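Local coordinates for protein STIV B116 (Sulfolobus turreted icosahedral virus, PDB 2J85) that probably binds DNA, and belongs to a small protein family conserved among diverse viruses of crenarchaeal hosts, at residues Asn8-Ile12 with Asn13-Glu17. Residues are numbered along the deposited sequence; the frame is centred on the assembly and turned at random.
Sequences NAFSI and NMLKE
Met-14, a selenomethionine, runs back along the chain and crosses Phe-10 at a slant, its SE 4.1 Å from Phe-10 CD1. Relative to the ring it is an oblique Met-aromatic contact: SE lies 5.2 Å from the centroid of the Phe-10 ring, 58° off the ring normal. CG of Met-14 stands beside its own backbone N (chi1 -63°), and the chain beyond is extended, which carries SE past the Ser-11 backbone and brings the methyl CE to 3.2 Å from Ala-9 O. The far end of the Phe-10 ring meets another partner, since Leu-15 CD1 approaches CZ of Phe-10 at the ring edge, near its plane, at 4.2 Å. Selenium and leucine methyl thus touch different parts of one ring.

A short 3-10 turn brings Met-14 and Leu-15 back within range of the Phe-10 ring. Ser-11 O accepts from Met-14 N at 2.9 Å, and Ile-12 O from Leu-15 N at 3.1 Å. Ser-11 also contributes its side chain: OG, turned anti to the Ser-11 backbone N (chi1 165°), takes the N-H of Asn-13 N, two residues on, at 3.0 Å in a bent bond, closing an ST turn at the entry to the 3-10 segment.

The turn belongs to the loop linking strand 4-7 to strand 20-27. Phe-10 packs on Ile-83 of strand 80-86 and Ile-22 of strand 20-27, Leu-15 rests on Thr-20, and backbone bonds tie Met-14 and Lys-16 to Met-75. The Ile-12 side chain packs on Tyr-113 of the second subunit, while Phe-10 and Leu-15 meet Ile-12 and Ile-24 of that subunit, placing the loop at the dimer interface.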
ATOM      1  N   ASN A   8      10.292   3.172   0.478  1.00 29.12           N
ATOM      2  CA  ASN A   8      10.391   1.744   0.249  1.00 29.84           C
ATOM      3  C   ASN A   8       9.040   1.041   0.357  1.00 30.00           C
ATOM      4  O   ASN A   8       8.981  -0.182   0.363  1.00 30.17           O
ATOM      5  CB  ASN A   8      11.416   1.117   1.188  1.00 30.58           C
ATOM      6  CG  ASN A   8      10.943   1.032   2.618  1.00 32.01           C
ATOM      7  OD1 ASN A   8       9.805   1.353   2.933  1.00 36.51           O
ATOM      8  ND2 ASN A   8      11.836   0.605   3.502  1.00 35.21           N
ATOM      9  N   ALA A   9       7.967   1.832   0.421  1.00 30.30           N
ATOM     10  CA  ALA A   9       6.609   1.324   0.496  1.00 30.72           C
ATOM     11  C   ALA A   9       5.611   2.305  -0.104  1.00 30.66           C
ATOM     12  O   ALA A   9       5.873   3.496  -0.168  1.00 31.00           O
ATOM     13  CB  ALA A   9       6.247   1.033   1.965  1.00 30.63           C
ATOM     14  N   PHE A  10       4.463   1.799  -0.549  1.00 30.86           N
ATOM     15  CA  PHE A  10       3.311   2.651  -0.816  1.00 30.31           C
ATOM     16  C   PHE A  10       2.132   2.232   0.060  1.00 30.07           C
ATOM     17  O   PHE A  10       1.777   1.051   0.137  1.00 28.78           O
ATOM     18  CB  PHE A  10       2.846   2.642  -2.270  1.00 30.96           C
ATOM     19  CG  PHE A  10       1.644   3.521  -2.493  1.00 30.55           C
ATOM     20  CD1 PHE A  10       1.733   4.879  -2.298  1.00 31.72           C
ATOM     21  CD2 PHE A  10       0.411   2.977  -2.769  1.00 33.18           C
ATOM     22  CE1 PHE A  10       0.633   5.684  -2.432  1.00 31.99           C
ATOM     23  CE2 PHE A  10      -0.716   3.785  -2.900  1.00 33.29           C
ATOM     24  CZ  PHE A  10      -0.604   5.131  -2.732  1.00 31.51           C
ATOM     25  N   SER A  11       1.502   3.240   0.667  1.00 29.47           N
ATOM     26  CA  SER A  11       0.380   3.029   1.550  1.00 28.98           C
ATOM     27  C   SER A  11      -0.636   4.129   1.344  1.00 28.32           C
ATOM     28  O   SER A  11      -0.275   5.276   1.112  1.00 27.60           O
ATOM     29  CB  SER A  11       0.857   3.017   3.007  1.00 28.75           C
ATOM     30  OG  SER A  11      -0.240   3.154   3.878  1.00 29.70           O
ATOM     31  N   ILE A  12      -1.909   3.744   1.421  1.00 28.31           N
ATOM     32  CA  ILE A  12      -3.057   4.661   1.503  1.00 28.07           C
ATOM     33  C   ILE A  12      -2.881   5.736   2.580  1.00 28.47           C
ATOM     34  O   ILE A  12      -3.373   6.839   2.423  1.00 27.91           O
ATOM     35  CB  ILE A  12      -4.400   3.863   1.775  1.00 28.18           C
ATOM     36  CG1 ILE A  12      -4.806   3.069   0.527  1.00 27.94           C
ATOM     37  CG2 ILE A  12      -5.538   4.814   2.225  1.00 26.89           C
ATOM     38  CD1 ILE A  12      -6.189   2.482   0.580  1.00 27.19           C
ATOM     39  N   ASN A  13      -2.183   5.405   3.665  1.00 29.78           N
ATOM     40  CA  ASN A  13      -1.784   6.393   4.697  1.00 31.05           C
ATOM     41  C   ASN A  13      -0.907   7.555   4.205  1.00 32.16           C
ATOM     42  O   ASN A  13      -0.808   8.573   4.875  1.00 31.85           O
ATOM     43  CB  ASN A  13      -1.051   5.701   5.867  1.00 31.04           C
ATOM     44  CG  ASN A  13      -1.964   4.743   6.658  1.00 31.43           C
ATOM     45  OD1 ASN A  13      -3.173   4.971   6.802  1.00 28.32           O
ATOM     46  ND2 ASN A  13      -1.376   3.659   7.159  1.00 30.83           N
HETATM   47  N   MSE A  14      -0.284   7.413   3.040  1.00 33.28           N
HETATM   48  CA  MSE A  14       0.485   8.505   2.489  1.00 35.72           C
HETATM   49  C   MSE A  14      -0.346   9.549   1.768  1.00 34.83           C
HETATM   50  O   MSE A  14       0.197  10.560   1.306  1.00 33.75           O
HETATM   51  CB  MSE A  14       1.549   7.970   1.554  1.00 35.62           C
HETATM   52  CG  MSE A  14       2.530   7.094   2.272  1.00 37.11           C
HETATM   53 SE   MSE A  14       3.695   6.206   1.010  1.00 43.58          SE
HETATM   54  CE  MSE A  14       4.736   5.152   2.284  1.00 36.04           C
ATOM     55  N   LEU A  15      -1.660   9.319   1.673  1.00 34.85           N
ATOM     56  CA  LEU A  15      -2.526  10.228   0.926  1.00 34.79           C
ATOM     57  C   LEU A  15      -3.238  11.189   1.878  1.00 35.05           C
ATOM     58  O   LEU A  15      -4.010  10.778   2.739  1.00 35.16           O
ATOM     59  CB  LEU A  15      -3.508   9.445   0.062  1.00 34.35           C
ATOM     60  CG  LEU A  15      -2.839   8.482  -0.938  1.00 34.50           C
ATOM     61  CD1 LEU A  15      -3.890   7.592  -1.683  1.00 33.59           C
ATOM     62  CD2 LEU A  15      -1.946   9.211  -1.908  1.00 30.75           C
ATOM     63  N   LYS A  16      -2.956  12.477   1.731  1.00 35.74           N
ATOM     64  CA  LYS A  16      -3.479  13.460   2.676  1.00 36.26           C
ATOM     65  C   LYS A  16      -4.993  13.463   2.690  1.00 35.69           C
ATOM     66  O   LYS A  16      -5.569  13.568   3.775  1.00 36.10           O
ATOM     67  CB  LYS A  16      -2.978  14.885   2.387  1.00 37.18           C
ATOM     68  CG  LYS A  16      -1.749  15.372   3.191  1.00 38.45           C
ATOM     69  CD  LYS A  16      -1.945  16.871   3.547  1.00 41.37           C
ATOM     70  CE  LYS A  16      -0.713  17.543   4.191  1.00 41.27           C
ATOM     71  NZ  LYS A  16       0.447  17.746   3.256  1.00 43.37           N
ATOM     72  N   GLU A  17      -5.632  13.366   1.513  1.00 34.77           N
ATOM     73  CA  GLU A  17      -7.091  13.545   1.398  1.00 34.14           C
ATOM     74  C   GLU A  17      -7.817  12.649   0.396  1.00 32.84           C
ATOM     75  O   GLU A  17      -7.220  12.124  -0.548  1.00 33.29           O
ATOM     76  CB  GLU A  17      -7.409  14.992   1.011  1.00 35.01           C
ATOM     77  CG  GLU A  17      -6.396  16.022   1.502  1.00 36.90           C
ATOM     78  CD  GLU A  17      -7.009  17.369   1.732  1.00 39.66           C
ATOM     79  OE1 GLU A  17      -8.261  17.451   1.793  1.00 42.62           O
ATOM     80  OE2 GLU A  17      -6.238  18.347   1.874  1.00 41.41           O
TER
HETATM   81  O   HOH W   1      -4.379   9.338   4.628  1.00 56.34           O